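Local coordinates for Nab2 (Chaetomium thermophilum, PDB 4LJ0), which binds polyadenosine RNA through tandem CCCH zinc fingers, three of which make up this fragment, at residues 3-8 with 18-23; 24-29 with 39-44; 44-49 with 58-63. All blocks are in the same frame, centred on the assembly; numbering follows the deposited sequence.

Contact 1. Residues 3-8 with 18-23. With ZN (zinc ion), chain F; nucleotides of chain C.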
loop_
_atom_site.group_PDB
_atom_site.type_symbol
_atom_site.label_atom_id
_atom_site.label_comp_id
_atom_site.label_asym_id
_atom_site.label_seq_id
_atom_site.Cartn_x
_atom_site.Cartn_y
_atom_site.Cartn_z
ATOM N N GLN A 3 8.400 -2.457 -8.957
ATOM C CA GLN A 3 7.272 -2.182 -8.081
ATOM C C GLN A 3 6.993 -3.402 -7.214
ATOM O O GLN A 3 7.131 -4.537 -7.669
ATOM C CB GLN A 3 6.030 -1.834 -8.903
ATOM C CG GLN A 3 6.026 -0.420 -9.454
ATOM C CD GLN A 3 4.843 -0.157 -10.362
ATOM O OE1 GLN A 3 4.942 -0.291 -11.581
ATOM N NE2 GLN A 3 3.713 0.220 -9.771
ATOM N N ASP A 4 6.606 -3.163 -5.965
ATOM C CA ASP A 4 6.278 -4.244 -5.044
ATOM C C ASP A 4 4.969 -4.907 -5.434
ATOM O O ASP A 4 3.991 -4.229 -5.744
ATOM C CB ASP A 4 6.153 -3.718 -3.612
ATOM C CG ASP A 4 7.476 -3.261 -3.037
ATOM O OD1 ASP A 4 8.522 -3.483 -3.683
ATOM O OD2 ASP A 4 7.467 -2.688 -1.926
ATOM N N CYS A 5 4.952 -6.233 -5.410
ATOM C CA CYS A 5 3.709 -6.968 -5.566
ATOM C C CYS A 5 2.784 -6.584 -4.413
ATOM O O CYS A 5 3.180 -6.656 -3.252
ATOM C CB CYS A 5 3.975 -8.471 -5.559
ATOM S SG CYS A 5 2.496 -9.481 -5.771
ATOM N N LYS A 6 1.566 -6.155 -4.729
ATOM C CA LYS A 6 0.627 -5.727 -3.694
ATOM C C LYS A 6 -0.131 -6.912 -3.099
ATOM O O LYS A 6 -0.913 -6.745 -2.166
ATOM C CB LYS A 6 -0.365 -4.697 -4.249
ATOM C CG LYS A 6 -1.371 -5.247 -5.248
ATOM C CD LYS A 6 -2.353 -4.169 -5.697
ATOM C CE LYS A 6 -3.381 -4.724 -6.672
ATOM N NZ LYS A 6 -4.345 -3.685 -7.138
ATOM N N TYR A 7 0.110 -8.105 -3.637
ATOM C CA TYR A 7 -0.603 -9.302 -3.204
ATOM C C TYR A 7 0.233 -10.140 -2.247
ATOM O O TYR A 7 -0.309 -10.871 -1.416
ATOM C CB TYR A 7 -1.013 -10.135 -4.417
ATOM C CG TYR A 7 -1.995 -9.417 -5.309
ATOM C CD1 TYR A 7 -3.320 -9.264 -4.925
ATOM C CD2 TYR A 7 -1.599 -8.883 -6.529
ATOM C CE1 TYR A 7 -4.226 -8.603 -5.731
ATOM C CE2 TYR A 7 -2.500 -8.222 -7.344
ATOM C CZ TYR A 7 -3.812 -8.085 -6.938
ATOM O OH TYR A 7 -4.717 -7.430 -7.740
ATOM N N TRP A 8 1.550 -10.037 -2.375
ATOM C CA TRP A 8 2.461 -10.723 -1.471
ATOM C C TRP A 8 2.109 -10.322 -0.044
ATOM O O TRP A 8 1.812 -9.156 0.208
ATOM C CB TRP A 8 3.908 -10.338 -1.792
ATOM C CG TRP A 8 4.912 -11.152 -1.051
ATOM C CD1 TRP A 8 5.500 -12.310 -1.470
ATOM C CD2 TRP A 8 5.438 -10.884 0.253
ATOM N NE1 TRP A 8 6.362 -12.775 -0.510
ATOM C CE2 TRP A 8 6.344 -11.917 0.557
ATOM C CE3 TRP A 8 5.236 -9.866 1.188
ATOM C CZ2 TRP A 8 7.045 -11.964 1.759
ATOM C CZ3 TRP A 8 5.935 -9.912 2.380
ATOM C CH2 TRP A 8 6.827 -10.955 2.656
ATOM N N PHE A 18 6.250 -8.645 -10.507
ATOM C CA PHE A 18 6.426 -7.602 -9.509
ATOM C C PHE A 18 7.340 -8.117 -8.400
ATOM O O PHE A 18 7.526 -9.323 -8.245
ATOM C CB PHE A 18 5.071 -7.147 -8.958
ATOM C CG PHE A 18 4.248 -6.372 -9.956
ATOM C CD1 PHE A 18 3.571 -7.026 -10.972
ATOM C CD2 PHE A 18 4.159 -4.992 -9.880
ATOM C CE1 PHE A 18 2.819 -6.319 -11.893
ATOM C CE2 PHE A 18 3.408 -4.278 -10.797
ATOM C CZ PHE A 18 2.737 -4.944 -11.807
ATOM N N ARG A 19 7.913 -7.194 -7.640
ATOM C CA ARG A 19 8.922 -7.536 -6.645
ATOM C C ARG A 19 8.330 -8.294 -5.459
ATOM O O ARG A 19 7.394 -7.820 -4.814
ATOM C CB ARG A 19 9.603 -6.259 -6.152
ATOM C CG ARG A 19 10.954 -6.472 -5.501
ATOM C CD ARG A 19 11.471 -5.166 -4.927
ATOM N NE ARG A 19 12.912 -5.187 -4.697
ATOM C CZ ARG A 19 13.606 -4.156 -4.222
ATOM N NH1 ARG A 19 12.992 -3.018 -3.923
ATOM N NH2 ARG A 19 14.917 -4.263 -4.046
ATOM N N HIS A 20 8.871 -9.481 -5.193
ATOM C CA HIS A 20 8.559 -10.226 -3.976
ATOM C C HIS A 20 9.801 -10.251 -3.094
ATOM O O HIS A 20 10.901 -10.485 -3.597
ATOM C CB HIS A 20 8.169 -11.669 -4.299
ATOM C CG HIS A 20 6.927 -11.796 -5.124
ATOM N ND1 HIS A 20 6.257 -12.992 -5.273
ATOM C CD2 HIS A 20 6.235 -10.885 -5.846
ATOM C CE1 HIS A 20 5.206 -12.810 -6.050
ATOM N NE2 HIS A 20 5.171 -11.541 -6.413
ATOM N N PRO A 21 9.640 -10.009 -1.778
ATOM C CA PRO A 21 10.779 -10.173 -0.866
ATOM C C PRO A 21 11.392 -11.561 -0.989
ATOM O O PRO A 21 10.678 -12.526 -1.261
ATOM C CB PRO A 21 10.147 -9.995 0.517
ATOM C CG PRO A 21 8.975 -9.119 0.280
ATOM C CD PRO A 21 8.452 -9.480 -1.083
ATOM N N THR A 22 12.702 -11.658 -0.794
ATOM C CA THR A 22 13.392 -12.934 -0.913
ATOM C C THR A 22 12.955 -13.893 0.189
ATOM O O THR A 22 12.619 -15.045 -0.076
ATOM C CB THR A 22 14.920 -12.752 -0.838
ATOM O OG1 THR A 22 15.326 -11.721 -1.746
ATOM C CG2 THR A 22 15.638 -14.050 -1.189
ATOM N N MET A 23 12.956 -13.409 1.428
ATOM C CA MET A 23 12.656 -14.254 2.579
ATOM C C MET A 23 11.158 -14.427 2.781
ATOM O O MET A 23 10.404 -13.462 2.656
ATOM C CB MET A 23 13.268 -13.650 3.840
ATOM C CG MET A 23 14.778 -13.612 3.807
ATOM S SD MET A 23 15.460 -15.274 3.704
ATOM C CE MET A 23 15.172 -15.846 5.374
HETATM ZN ZN ZN F . 3.307 -11.221 -6.963
ATOM P P A C 2 -9.680 -10.780 -9.409
ATOM O OP1 A C 2 -10.998 -10.839 -10.094
ATOM O OP2 A C 2 -9.298 -9.556 -8.662
ATOM O "O5'" A C 2 -9.613 -12.009 -8.399
ATOM C "C5'" A C 2 -8.366 -12.605 -8.058
ATOM C "C4'" A C 2 -8.263 -12.873 -6.578
ATOM O "O4'" A C 2 -6.945 -13.412 -6.299
ATOM C "C3'" A C 2 -8.411 -11.644 -5.690
ATOM O "O3'" A C 2 -8.992 -12.019 -4.441
ATOM C "C2'" A C 2 -6.967 -11.192 -5.492
ATOM O "O2'" A C 2 -6.747 -10.435 -4.323
ATOM C "C1'" A C 2 -6.222 -12.528 -5.457
ATOM N N9 A C 2 -4.850 -12.479 -5.968
ATOM C C8 A C 2 -3.748 -13.092 -5.427
ATOM N N7 A C 2 -2.648 -12.909 -6.115
ATOM C C5 A C 2 -3.050 -12.133 -7.189
ATOM C C6 A C 2 -2.347 -11.603 -8.285
ATOM N N6 A C 2 -1.038 -11.780 -8.477
ATOM N N1 A C 2 -3.040 -10.873 -9.187
ATOM C C2 A C 2 -4.351 -10.695 -8.993
ATOM N N3 A C 2 -5.120 -11.146 -8.005
ATOM C C4 A C 2 -4.405 -11.868 -7.122
#

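Contact 2. Residues 24-29 with 39-44. With ZN (zinc ion), chain G; ACT (acetate ion), chain J; nucleotides of chain E.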
loop_
_atom_site.group_PDB
_atom_site.type_symbol
_atom_site.label_atom_id
_atom_site.label_comp_id
_atom_site.label_asym_id
_atom_site.label_seq_id
_atom_site.Cartn_x
_atom_site.Cartn_y
_atom_site.Cartn_z
ATOM N N PRO A 24 10.720 -15.654 3.113
ATOM C CA PRO A 24 9.287 -15.854 3.350
ATOM C C PRO A 24 8.814 -14.994 4.515
ATOM O O PRO A 24 9.635 -14.569 5.326
ATOM C CB PRO A 24 9.180 -17.339 3.726
ATOM C CG PRO A 24 10.504 -17.945 3.421
ATOM C CD PRO A 24 11.508 -16.850 3.461
ATOM N N PRO A 25 7.503 -14.743 4.605
ATOM C CA PRO A 25 6.975 -13.937 5.710
ATOM C C PRO A 25 7.118 -14.670 7.038
ATOM O O PRO A 25 6.998 -15.893 7.066
ATOM C CB PRO A 25 5.500 -13.767 5.339
ATOM C CG PRO A 25 5.184 -14.962 4.509
ATOM C CD PRO A 25 6.434 -15.268 3.739
ATOM N N CYS A 26 7.385 -13.944 8.120
ATOM C CA CYS A 26 7.506 -14.571 9.430
ATOM C C CYS A 26 6.137 -14.969 9.962
ATOM O O CYS A 26 5.241 -14.131 10.061
ATOM C CB CYS A 26 8.183 -13.630 10.426
ATOM S SG CYS A 26 8.457 -14.409 12.032
ATOM N N ARG A 27 5.985 -16.245 10.316
ATOM C CA ARG A 27 4.716 -16.763 10.817
ATOM C C ARG A 27 4.497 -16.443 12.298
ATOM O O ARG A 27 3.493 -16.859 12.876
ATOM C CB ARG A 27 4.631 -18.277 10.616
ATOM C CG ARG A 27 4.539 -18.746 9.170
ATOM C CD ARG A 27 4.011 -20.181 9.129
ATOM N NE ARG A 27 4.463 -20.940 7.964
ATOM C CZ ARG A 27 3.875 -20.911 6.770
ATOM N NH1 ARG A 27 2.812 -20.146 6.561
ATOM N NH2 ARG A 27 4.360 -21.643 5.777
ATOM N N ASN A 28 5.433 -15.723 12.915
ATOM C CA ASN A 28 5.216 -15.184 14.262
ATOM C C ASN A 28 4.468 -13.858 14.208
ATOM O O ASN A 28 4.095 -13.303 15.243
ATOM C CB ASN A 28 6.541 -14.964 14.997
ATOM C CG ASN A 28 7.257 -16.260 15.335
ATOM O OD1 ASN A 28 6.634 -17.307 15.478
ATOM N ND2 ASN A 28 8.577 -16.188 15.475
ATOM N N GLY A 29 4.262 -13.347 12.997
ATOM C CA GLY A 29 3.643 -12.045 12.803
ATOM C C GLY A 29 4.676 -10.944 12.627
ATOM O O GLY A 29 5.866 -11.146 12.874
ATOM N N PHE A 39 13.290 -13.706 8.867
ATOM C CA PHE A 39 12.164 -13.858 7.964
ATOM C C PHE A 39 11.613 -12.461 7.714
ATOM O O PHE A 39 11.919 -11.536 8.462
ATOM C CB PHE A 39 11.105 -14.775 8.569
ATOM C CG PHE A 39 11.499 -16.227 8.582
ATOM C CD1 PHE A 39 11.441 -16.983 7.424
ATOM C CD2 PHE A 39 11.924 -16.833 9.750
ATOM C CE1 PHE A 39 11.799 -18.322 7.431
ATOM C CE2 PHE A 39 12.283 -18.172 9.765
ATOM C CZ PHE A 39 12.223 -18.915 8.604
ATOM N N THR A 40 10.827 -12.289 6.659
ATOM C CA THR A 40 10.276 -10.976 6.359
ATOM C C THR A 40 9.177 -10.645 7.353
ATOM O O THR A 40 8.198 -11.381 7.476
ATOM C CB THR A 40 9.709 -10.905 4.937
ATOM O OG1 THR A 40 10.718 -11.305 4.005
ATOM C CG2 THR A 40 9.252 -9.483 4.603
ATOM N N HIS A 41 9.348 -9.537 8.065
ATOM C CA HIS A 41 8.341 -9.088 9.014
ATOM C C HIS A 41 7.486 -7.997 8.391
ATOM O O HIS A 41 7.982 -6.928 8.062
ATOM C CB HIS A 41 9.017 -8.612 10.294
ATOM C CG HIS A 41 9.783 -9.693 10.988
ATOM N ND1 HIS A 41 11.147 -9.836 10.866
ATOM C CD2 HIS A 41 9.368 -10.711 11.777
ATOM C CE1 HIS A 41 11.544 -10.880 11.571
ATOM N NE2 HIS A 41 10.483 -11.428 12.136
ATOM N N LEU A 42 6.199 -8.277 8.204
ATOM C CA LEU A 42 5.311 -7.310 7.565
ATOM C C LEU A 42 5.114 -6.077 8.434
ATOM O O LEU A 42 5.203 -6.143 9.664
ATOM C CB LEU A 42 3.946 -7.930 7.261
ATOM C CG LEU A 42 3.898 -9.240 6.472
ATOM C CD1 LEU A 42 2.505 -9.423 5.877
ATOM C CD2 LEU A 42 4.952 -9.303 5.397
ATOM N N LYS A 43 4.846 -4.955 7.776
ATOM C CA LYS A 43 4.537 -3.701 8.442
ATOM C C LYS A 43 3.059 -3.371 8.268
ATOM O O LYS A 43 2.542 -2.445 8.895
ATOM C CB LYS A 43 5.406 -2.584 7.867
ATOM C CG LYS A 43 6.888 -2.848 8.042
ATOM C CD LYS A 43 7.732 -1.673 7.593
ATOM C CE LYS A 43 9.052 -1.652 8.343
ATOM N NZ LYS A 43 9.938 -2.787 7.988
ATOM N N THR A 44 2.386 -4.137 7.414
ATOM C CA THR A 44 0.958 -3.973 7.191
ATOM C C THR A 44 0.178 -4.528 8.381
ATOM O O THR A 44 0.317 -5.707 8.710
ATOM C CB THR A 44 0.508 -4.717 5.918
ATOM O OG1 THR A 44 1.236 -4.218 4.789
ATOM C CG2 THR A 44 -0.984 -4.530 5.678
HETATM ZN ZN ZN G . 10.226 -13.313 12.994
HETATM C C ACT J . 4.781 -5.343 4.435
HETATM O O ACT J . 4.162 -6.216 3.793
HETATM O OXT ACT J . 4.074 -4.613 5.156
HETATM C CH3 ACT J . 6.272 -5.189 4.348
ATOM P P A E 2 7.758 -23.944 3.443
ATOM O OP1 A E 2 7.851 -25.422 3.555
ATOM O OP2 A E 2 7.055 -23.340 2.281
ATOM O "O5'" A E 2 7.091 -23.392 4.780
ATOM C "C5'" A E 2 7.664 -22.292 5.479
ATOM C "C4'" A E 2 8.777 -22.735 6.395
ATOM O "O4'" A E 2 9.308 -21.571 7.086
ATOM C "C3'" A E 2 8.364 -23.727 7.481
ATOM O "O3'" A E 2 9.436 -24.630 7.749
ATOM C "C2'" A E 2 8.128 -22.825 8.687
ATOM O "O2'" A E 2 8.258 -23.469 9.937
ATOM C "C1'" A E 2 9.203 -21.758 8.484
ATOM N N9 A E 2 8.895 -20.468 9.106
ATOM C C8 A E 2 8.165 -19.417 8.605
ATOM N N7 A E 2 8.088 -18.395 9.425
ATOM C C5 A E 2 8.821 -18.801 10.534
ATOM C C6 A E 2 9.131 -18.181 11.759
ATOM N N6 A E 2 8.723 -16.957 12.097
ATOM N N1 A E 2 9.887 -18.871 12.642
ATOM C C2 A E 2 10.301 -20.101 12.313
ATOM N N3 A E 2 10.077 -20.789 11.198
ATOM C C4 A E 2 9.328 -20.073 10.343
#

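Contact 3. Residues 44-49 with 58-63. With ZN (zinc ion), chain H; ACT (acetate ion), chain J; nucleotides of chain D.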
loop_
_atom_site.group_PDB
_atom_site.type_symbol
_atom_site.label_atom_id
_atom_site.label_comp_id
_atom_site.label_asym_id
_atom_site.label_seq_id
_atom_site.Cartn_x
_atom_site.Cartn_y
_atom_site.Cartn_z
ATOM N N THR A 44 2.386 -4.137 7.414
ATOM C CA THR A 44 0.958 -3.973 7.191
ATOM C C THR A 44 0.178 -4.528 8.381
ATOM O O THR A 44 0.317 -5.707 8.710
ATOM C CB THR A 44 0.508 -4.717 5.918
ATOM O OG1 THR A 44 1.236 -4.218 4.789
ATOM C CG2 THR A 44 -0.984 -4.530 5.678
ATOM N N PRO A 45 -0.638 -3.684 9.038
ATOM C CA PRO A 45 -1.435 -4.188 10.164
ATOM C C PRO A 45 -2.450 -5.266 9.786
ATOM O O PRO A 45 -3.053 -5.212 8.715
ATOM C CB PRO A 45 -2.152 -2.934 10.691
ATOM C CG PRO A 45 -1.938 -1.873 9.676
ATOM C CD PRO A 45 -0.692 -2.214 8.944
ATOM N N CYS A 46 -2.618 -6.248 10.667
ATOM C CA CYS A 46 -3.648 -7.265 10.504
ATOM C C CYS A 46 -5.014 -6.620 10.673
ATOM O O CYS A 46 -5.207 -5.792 11.563
ATOM C CB CYS A 46 -3.462 -8.379 11.535
ATOM S SG CYS A 46 -4.780 -9.596 11.546
ATOM N N LYS A 47 -5.959 -7.004 9.820
ATOM C CA LYS A 47 -7.269 -6.358 9.778
ATOM C C LYS A 47 -8.288 -7.037 10.690
ATOM O O LYS A 47 -9.372 -6.503 10.910
ATOM C CB LYS A 47 -7.800 -6.340 8.340
ATOM C CG LYS A 47 -8.086 -7.719 7.766
ATOM C CD LYS A 47 -8.498 -7.655 6.303
ATOM C CE LYS A 47 -8.749 -9.050 5.740
ATOM N NZ LYS A 47 -9.255 -9.024 4.337
ATOM N N PHE A 48 -7.942 -8.206 11.221
ATOM C CA PHE A 48 -8.882 -8.981 12.029
ATOM C C PHE A 48 -8.816 -8.611 13.506
ATOM O O PHE A 48 -7.733 -8.496 14.081
ATOM C CB PHE A 48 -8.619 -10.475 11.858
ATOM C CG PHE A 48 -8.889 -10.977 10.472
ATOM C CD1 PHE A 48 -10.166 -11.349 10.096
ATOM C CD2 PHE A 48 -7.867 -11.069 9.543
ATOM C CE1 PHE A 48 -10.420 -11.808 8.821
ATOM C CE2 PHE A 48 -8.115 -11.529 8.267
ATOM C CZ PHE A 48 -9.393 -11.899 7.906
ATOM N N ARG A 49 -9.985 -8.428 14.112
ATOM C CA ARG A 49 -10.078 -8.089 15.528
ATOM C C ARG A 49 -11.180 -8.895 16.204
ATOM O O ARG A 49 -12.357 -8.569 16.063
ATOM C CB ARG A 49 -10.347 -6.595 15.705
ATOM C CG ARG A 49 -9.192 -5.721 15.259
ATOM C CD ARG A 49 -9.331 -4.298 15.762
ATOM N NE ARG A 49 -8.168 -3.490 15.398
ATOM C CZ ARG A 49 -7.045 -3.420 16.110
ATOM N NH1 ARG A 49 -6.917 -4.105 17.240
ATOM N NH2 ARG A 49 -6.044 -2.657 15.690
ATOM N N PHE A 58 0.845 -10.836 9.304
ATOM C CA PHE A 58 0.635 -9.401 9.385
ATOM C C PHE A 58 1.012 -8.856 10.763
ATOM O O PHE A 58 1.370 -9.611 11.666
ATOM C CB PHE A 58 -0.797 -9.069 8.993
ATOM C CG PHE A 58 -1.077 -9.312 7.537
ATOM C CD1 PHE A 58 -1.535 -10.543 7.100
ATOM C CD2 PHE A 58 -0.842 -8.321 6.600
ATOM C CE1 PHE A 58 -1.778 -10.772 5.757
ATOM C CE2 PHE A 58 -1.080 -8.544 5.256
ATOM C CZ PHE A 58 -1.550 -9.772 4.835
ATOM N N LEU A 59 0.958 -7.539 10.902
ATOM C CA LEU A 59 1.419 -6.860 12.107
ATOM C C LEU A 59 0.268 -6.689 13.092
ATOM O O LEU A 59 -0.765 -6.116 12.753
ATOM C CB LEU A 59 2.000 -5.495 11.727
ATOM C CG LEU A 59 2.521 -4.585 12.842
ATOM C CD1 LEU A 59 3.727 -5.207 13.527
ATOM C CD2 LEU A 59 2.868 -3.218 12.279
ATOM N N HIS A 60 0.458 -7.186 14.311
ATOM C CA HIS A 60 -0.574 -7.132 15.343
ATOM C C HIS A 60 -0.200 -6.186 16.474
ATOM O O HIS A 60 0.978 -6.016 16.785
ATOM C CB HIS A 60 -0.812 -8.534 15.907
ATOM C CG HIS A 60 -1.167 -9.542 14.862
ATOM N ND1 HIS A 60 -0.218 -10.255 14.160
ATOM C CD2 HIS A 60 -2.367 -9.937 14.378
ATOM C CE1 HIS A 60 -0.820 -11.054 13.299
ATOM N NE2 HIS A 60 -2.125 -10.881 13.411
ATOM N N GLU A 61 -1.214 -5.576 17.083
ATOM C CA GLU A 61 -1.037 -4.750 18.273
ATOM C C GLU A 61 -1.227 -5.608 19.519
ATOM O O GLU A 61 -1.739 -6.725 19.430
ATOM C CB GLU A 61 -2.059 -3.614 18.287
ATOM C CG GLU A 61 -1.944 -2.657 17.117
ATOM C CD GLU A 61 -2.977 -1.549 17.168
ATOM O OE1 GLU A 61 -3.965 -1.689 17.921
ATOM O OE2 GLU A 61 -2.800 -0.536 16.460
ATOM N N GLU A 62 -0.830 -5.087 20.677
ATOM C CA GLU A 62 -1.010 -5.816 21.927
ATOM C C GLU A 62 -2.500 -6.003 22.201
ATOM O O GLU A 62 -3.262 -5.036 22.241
ATOM C CB GLU A 62 -0.321 -5.102 23.097
ATOM C CG GLU A 62 -0.877 -3.727 23.440
ATOM C CD GLU A 62 -0.111 -3.058 24.570
ATOM O OE1 GLU A 62 -0.212 -1.820 24.715
ATOM O OE2 GLU A 62 0.592 -3.772 25.317
ATOM N N GLY A 63 -2.908 -7.258 22.356
ATOM C CA GLY A 63 -4.292 -7.586 22.645
ATOM C C GLY A 63 -5.113 -7.921 21.412
ATOM O O GLY A 63 -6.261 -8.349 21.529
HETATM ZN ZN ZN H . -3.526 -11.471 12.152
HETATM C C ACT J . 4.781 -5.343 4.435
HETATM O O ACT J . 4.162 -6.216 3.793
HETATM O OXT ACT J . 4.074 -4.613 5.156
HETATM C CH3 ACT J . 6.272 -5.189 4.348
ATOM P P A D 3 -7.604 -14.462 -0.441
ATOM O OP1 A D 3 -7.823 -15.731 0.298
ATOM O OP2 A D 3 -8.769 -13.602 -0.775
ATOM O "O5'" A D 3 -6.574 -13.567 0.385
ATOM C "C5'" A D 3 -5.528 -14.165 1.145
ATOM C "C4'" A D 3 -5.861 -14.254 2.619
ATOM O "O4'" A D 3 -5.123 -13.233 3.352
ATOM C "C3'" A D 3 -7.339 -14.065 2.986
ATOM O "O3'" A D 3 -7.720 -14.993 4.004
ATOM C "C2'" A D 3 -7.380 -12.643 3.535
ATOM O "O2'" A D 3 -8.428 -12.392 4.447
ATOM C "C1'" A D 3 -6.011 -12.531 4.197
ATOM N N9 A D 3 -5.550 -11.149 4.377
ATOM C C8 A D 3 -5.356 -10.167 3.436
ATOM N N7 A D 3 -4.963 -9.020 3.944
ATOM C C5 A D 3 -4.902 -9.255 5.312
ATOM C C6 A D 3 -4.552 -8.446 6.412
ATOM N N6 A D 3 -4.178 -7.168 6.321
ATOM N N1 A D 3 -4.602 -8.999 7.642
ATOM C C2 A D 3 -4.973 -10.279 7.752
ATOM N N3 A D 3 -5.321 -11.138 6.798
ATOM C C4 A D 3 -5.264 -10.560 5.587
ATOM P P A D 4 -8.946 -16.010 3.765
ATOM O OP1 A D 4 -8.467 -17.374 4.099
ATOM O OP2 A D 4 -9.567 -15.760 2.440
ATOM O "O5'" A D 4 -10.026 -15.584 4.854
ATOM C "C5'" A D 4 -11.379 -16.003 4.728
ATOM C "C4'" A D 4 -12.130 -15.868 6.029
ATOM O "O4'" A D 4 -11.418 -16.568 7.085
ATOM C "C3'" A D 4 -12.288 -14.453 6.565
ATOM O "O3'" A D 4 -13.345 -13.736 5.950
ATOM C "C2'" A D 4 -12.487 -14.687 8.056
ATOM O "O2'" A D 4 -13.818 -15.096 8.342
ATOM C "C1'" A D 4 -11.543 -15.862 8.302
ATOM N N9 A D 4 -10.203 -15.406 8.715
ATOM C C8 A D 4 -9.085 -15.274 7.928
ATOM N N7 A D 4 -8.030 -14.836 8.571
ATOM C C5 A D 4 -8.489 -14.665 9.870
ATOM C C6 A D 4 -7.855 -14.221 11.042
ATOM N N6 A D 4 -6.570 -13.857 11.084
ATOM N N1 A D 4 -8.591 -14.165 12.176
ATOM C C2 A D 4 -9.880 -14.530 12.122
ATOM N N3 A D 4 -10.588 -14.965 11.082
ATOM C C4 A D 4 -9.826 -15.008 9.975
#

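Contact 1. Residues 3-8 with 18-23
With SG of C5 swung anti to its backbone N (chi1 -179°) and the imidazole of H20 turned anti to its own carbonyl carbon (chi1 -63°), the two ligands converge on one zinc ion. SG of C5 lies 2.3 Å from the zinc ion, and NE2 of H20 lies 2.0 Å from it; C11 and C16 complete this CCCH site. CB of C5 packs on CD2 of H20, 3.3 Å away. The backbones are joined by a single bridge between D4 and R19: N of R19 donates to O of Q3 (2.8 Å) and N of C5 to O of R19 (3.0 Å), both nearly straight. Beyond the metal, CG and CD of P21 lie over one face of the W8 indole. CG sits 3.6 Å from the centroid of the six-membered ring, only 6° off the normal, a CH-pi contact. OD1 of D4 runs beside the aliphatic part of R19, meeting CD, while the charged ends stay too far apart for a salt bridge. The ring of Y7 lies against the base of A2 of chain C, CE2 to N1 at 3.3 Å, and its backbone N donates to SG of C5 (3.5 Å). That N-H, with a weak one from N of W8, would draw charge from the thiolate, consistent with a sulfur that stays deprotonated on zinc.

Contact 2. Residues 24-29 with 39-44
This is the zinc site and adenine pocket of the second finger of the fragment, a CCCH site in which C26 and H41 are joined by C32 and C37. SG of C26 lies 2.3 Å from the zinc ion, and NE2 of H41 lies 2.1 Å from it. C26 holds its sulfur anti to the backbone N (chi1 -176°), which points SG at the metal; CB touches both CB of F39 and CD2 of H41. G29, closing a type I turn that starts at C26, sets its carbonyl O at the edge of the H41 ring, in plane with it. One bridge, P25 with T40, ties the backbones: O of P24 accepts from N of T40 (2.9 Å), and O of T40 accepts from N of C26 (2.8 Å) while also touching CA of P25 in a CA-H...O contact. The ring of F39 has O of P24 at its edge, and CD of P24 approaches CD1. One face of that ring carries the base of A2 of chain E, CE2 lying 3.6 Å from C4 and the overlap displaced toward the rim. The base is also held by the backbone: N of R27 donates to N7 of A2, an acceptor common to purines, at 3.1 Å (160°), and NH2 of R27 adds a weak bond to O5'. OG1 of T40 turns to O of M23, outside the two segments. Past H41, N of K43 donates to OXT of an acetate, probably from the crystallisation liquor, at 2.8 Å. A cysteine and a histidine pinned by zinc, with an aromatic ring beside them for a base, are characteristic of CCCH fingers that bind single-stranded RNA.

Contact 3. Residues 44-49 with 58-63
A single backbone bridge pairs P45 with L59, N of L59 donating to O of T44 (2.9 Å) and N of C46 to O of L59 (2.8 Å), with CA of P45 also touching O of L59. It closes the third CCCH finger of the fragment, where SG of C46 and NE2 of H60 share a zinc ion with C51 and C56. The far nitrogen of the imidazole, ND1 of H60, is hydrogen-bonded to E31, a second-shell carboxylate that, together with the metal, holds the rotation of the ring and may strengthen its donation to the metal. The adenine of A3 of chain D lies over the centre of one face of F58, CZ to C5 at 3.4 Å, while O of T44 sits at that ring's edge and CG2 of T44 runs alongside it. The base is recognised along its Watson-Crick edge: its N6 donates to O of P45 (3.3 Å), and N of K47 donates to N1 (3.3 Å). This pairing of donor and acceptor suits adenine. F48 takes the next base, A4, over the centre of one face, with CG of K47 against the other; N of F48 donates to SG of C46. On the far side from the RNA, R49 reaches across to E61 with its guanidinium and carboxylate planes 58° apart. NH2 of R49 makes a salt bridge with OE1 of E61 at 3.2 Å, meeting that oxygen from above the carboxylate plane.

In the fold
The three contacts repeat one scheme in series: a single backbone bridge beside the first cysteine and the histidine of a zinc site. Contact 1 lies at the surface, whereas contacts 2 and 3 are partly buried, with contact 2 nearest the centre of the chain. Contact 2 touches both others. W8 and M23 of contact 1 meet L42 and T40, and L42 also packs on F58 of contact 3, with T44 shared between 24-29/39-44 and 44-49/58-63. Contacts 1 and 3 do not touch. Chemistry differs too: contact 1 adds a tryptophan-proline CH-pi contact, contact 2 a glycine-closed turn whose carbonyl edges the histidine ring, contact 3 a salt bridge. The phenylalanine two residues before the histidine carries an adenine on its face in contacts 2 and 3, while Y7 does so in contact 1.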